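Local coordinates for protein FG41 Malonate Semialdehyde Decarboxylase (Coryneform bacterium, PDB 4LHP) that belongs to the tautomerase superfamily of enzymes (MIF clan), each chain pairing beta-alpha-beta units and assembling with two further copies into a trimer, at residues 16-21 with 93-98. Residues are numbered along the deposited sequence; the frame is centred on the assembly and turned at random.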
loop_
_atom_site.group_PDB
_atom_site.type_symbol
_atom_site.label_atom_id
_atom_site.label_comp_id
_atom_site.label_asym_id
_atom_site.label_seq_id
_atom_site.Cartn_x
_atom_site.Cartn_y
_atom_site.Cartn_z
ATOM N N ARG A 16 13.802 -14.621 -3.827
ATOM C CA ARG A 16 12.815 -13.550 -3.899
ATOM C C ARG A 16 12.422 -13.335 -5.345
ATOM O O ARG A 16 11.255 -13.444 -5.711
ATOM C CB ARG A 16 13.382 -12.241 -3.361
ATOM C CG ARG A 16 13.722 -12.240 -1.891
ATOM C CD ARG A 16 14.520 -10.996 -1.557
ATOM N NE ARG A 16 15.294 -11.144 -0.331
ATOM C CZ ARG A 16 16.271 -10.325 0.038
ATOM N NH1 ARG A 16 16.603 -9.293 -0.726
ATOM N NH2 ARG A 16 16.922 -10.540 1.171
ATOM N N ARG A 17 13.416 -13.019 -6.162
ATOM C CA ARG A 17 13.195 -12.796 -7.579
ATOM C C ARG A 17 12.377 -13.941 -8.173
ATOM O O ARG A 17 11.495 -13.721 -9.003
ATOM C CB ARG A 17 14.537 -12.653 -8.298
ATOM C CG ARG A 17 14.427 -12.413 -9.793
ATOM C CD ARG A 17 13.335 -11.409 -10.127
ATOM N NE ARG A 17 12.991 -11.446 -11.545
ATOM C CZ ARG A 17 13.214 -10.467 -12.418
ATOM N NH1 ARG A 17 13.781 -9.325 -12.046
ATOM N NH2 ARG A 17 12.856 -10.632 -13.682
ATOM N N ALA A 18 12.665 -15.163 -7.737
ATOM C CA ALA A 18 11.907 -16.330 -8.182
ATOM C C ALA A 18 10.468 -16.267 -7.671
ATOM O O ALA A 18 9.523 -16.508 -8.422
ATOM C CB ALA A 18 12.582 -17.610 -7.720
ATOM N N ILE A 19 10.306 -15.949 -6.389
ATOM C CA ILE A 19 8.981 -15.706 -5.830
ATOM C C ILE A 19 8.229 -14.723 -6.723
ATOM O O ILE A 19 7.083 -14.962 -7.100
ATOM C CB ILE A 19 9.061 -15.134 -4.393
ATOM C CG1 ILE A 19 9.543 -16.206 -3.413
ATOM C CG2 ILE A 19 7.703 -14.604 -3.949
ATOM C CD1 ILE A 19 9.846 -15.676 -2.025
ATOM N N ALA A 20 8.890 -13.622 -7.067
ATOM C CA ALA A 20 8.275 -12.579 -7.881
ATOM C C ALA A 20 7.912 -13.106 -9.267
ATOM O O ALA A 20 6.862 -12.769 -9.812
ATOM C CB ALA A 20 9.209 -11.384 -7.993
ATOM N N ASP A 21 8.782 -13.939 -9.829
ATOM C CA ASP A 21 8.542 -14.520 -11.144
ATOM C C ASP A 21 7.309 -15.415 -11.121
ATOM O O ASP A 21 6.502 -15.404 -12.049
ATOM C CB ASP A 21 9.755 -15.331 -11.601
ATOM C CG ASP A 21 10.933 -14.458 -11.989
ATOM O OD1 ASP A 21 10.715 -13.346 -12.512
ATOM O OD2 ASP A 21 12.083 -14.889 -11.775
ATOM N N ALA A 93 5.158 -23.172 -3.918
ATOM C CA ALA A 93 5.566 -24.347 -3.150
ATOM C C ALA A 93 6.936 -24.889 -3.577
ATOM O O ALA A 93 7.846 -24.995 -2.753
ATOM C CB ALA A 93 4.504 -25.437 -3.245
ATOM N N PRO A 94 7.092 -25.235 -4.865
ATOM C CA PRO A 94 8.376 -25.770 -5.331
ATOM C C PRO A 94 9.523 -24.779 -5.156
ATOM O O PRO A 94 10.685 -25.182 -5.083
ATOM C CB PRO A 94 8.128 -26.031 -6.820
ATOM C CG PRO A 94 6.992 -25.142 -7.179
ATOM C CD PRO A 94 6.122 -25.118 -5.966
ATOM N N ILE A 95 9.190 -23.495 -5.091
ATOM C CA ILE A 95 10.189 -22.441 -4.962
ATOM C C ILE A 95 10.726 -22.342 -3.536
ATOM O O ILE A 95 11.807 -21.798 -3.311
ATOM C CB ILE A 95 9.608 -21.084 -5.404
ATOM C CG1 ILE A 95 9.703 -20.955 -6.924
ATOM C CG2 ILE A 95 10.341 -19.928 -4.739
ATOM C CD1 ILE A 95 8.904 -19.815 -7.492
ATOM N N GLY A 96 9.973 -22.873 -2.578
ATOM C CA GLY A 96 10.409 -22.891 -1.193
ATOM C C GLY A 96 9.547 -22.061 -0.260
ATOM O O GLY A 96 10.014 -21.607 0.785
ATOM N N VAL A 97 8.288 -21.854 -0.633
ATOM C CA VAL A 97 7.347 -21.149 0.227
ATOM C C VAL A 97 6.185 -22.064 0.581
ATOM O O VAL A 97 5.365 -22.400 -0.275
ATOM C CB VAL A 97 6.787 -19.887 -0.451
ATOM C CG1 VAL A 97 5.856 -19.142 0.495
ATOM C CG2 VAL A 97 7.918 -18.981 -0.916
ATOM N N ALA A 98 6.121 -22.472 1.844
ATOM C CA ALA A 98 5.047 -23.334 2.315
ATOM C C ALA A 98 3.709 -22.610 2.205
ATOM O O ALA A 98 3.657 -21.382 2.230
ATOM C CB ALA A 98 5.302 -23.751 3.749
#
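Asp21 OD1 is held by two arginines: Arg17 NE, one helical turn back, donates to its syn side at 3.1 Å, 32° out of the carboxylate plane, and Arg38 adds a second salt bridge. Asp21 and Arg17 lie on helix 13-31, the crossover helix of the first beta-alpha-beta unit in this tautomerase fold; Arg38 comes from the loop before strand 39-45. Ala18 and Ile19 of helix 13-31 pack against the turn that follows helix 78-92, the crossover helix of the second unit. That helix ends in a Schellman motif, with Val97 N bonded to Leu92 O and Gly96 N to Ala93 O (3.0 Å); Gly96 is the C-prime residue, its positive phi (115°) letting the chain turn out of the helix. No hydrogen bond joins the two segments; the side chains that meet are all aliphatic. In Ile95, chi1 of -83° sets CG2 anti to the backbone N and turns it onto Ile19 CG1 (4.0 Å). Leu92 and Leu7 also pack on Ile19. Gln15 of helix 13-31 donates through NE2 to Ile95 O. Ile19 and Val97 meet at about a right angle, with Ile19 CD1 4.0 Å from Val97 CG2. Ile95 CD1 lies against Ala18, 4.3 Å from Ala18 CB and 3.5 Å from Ala18 O.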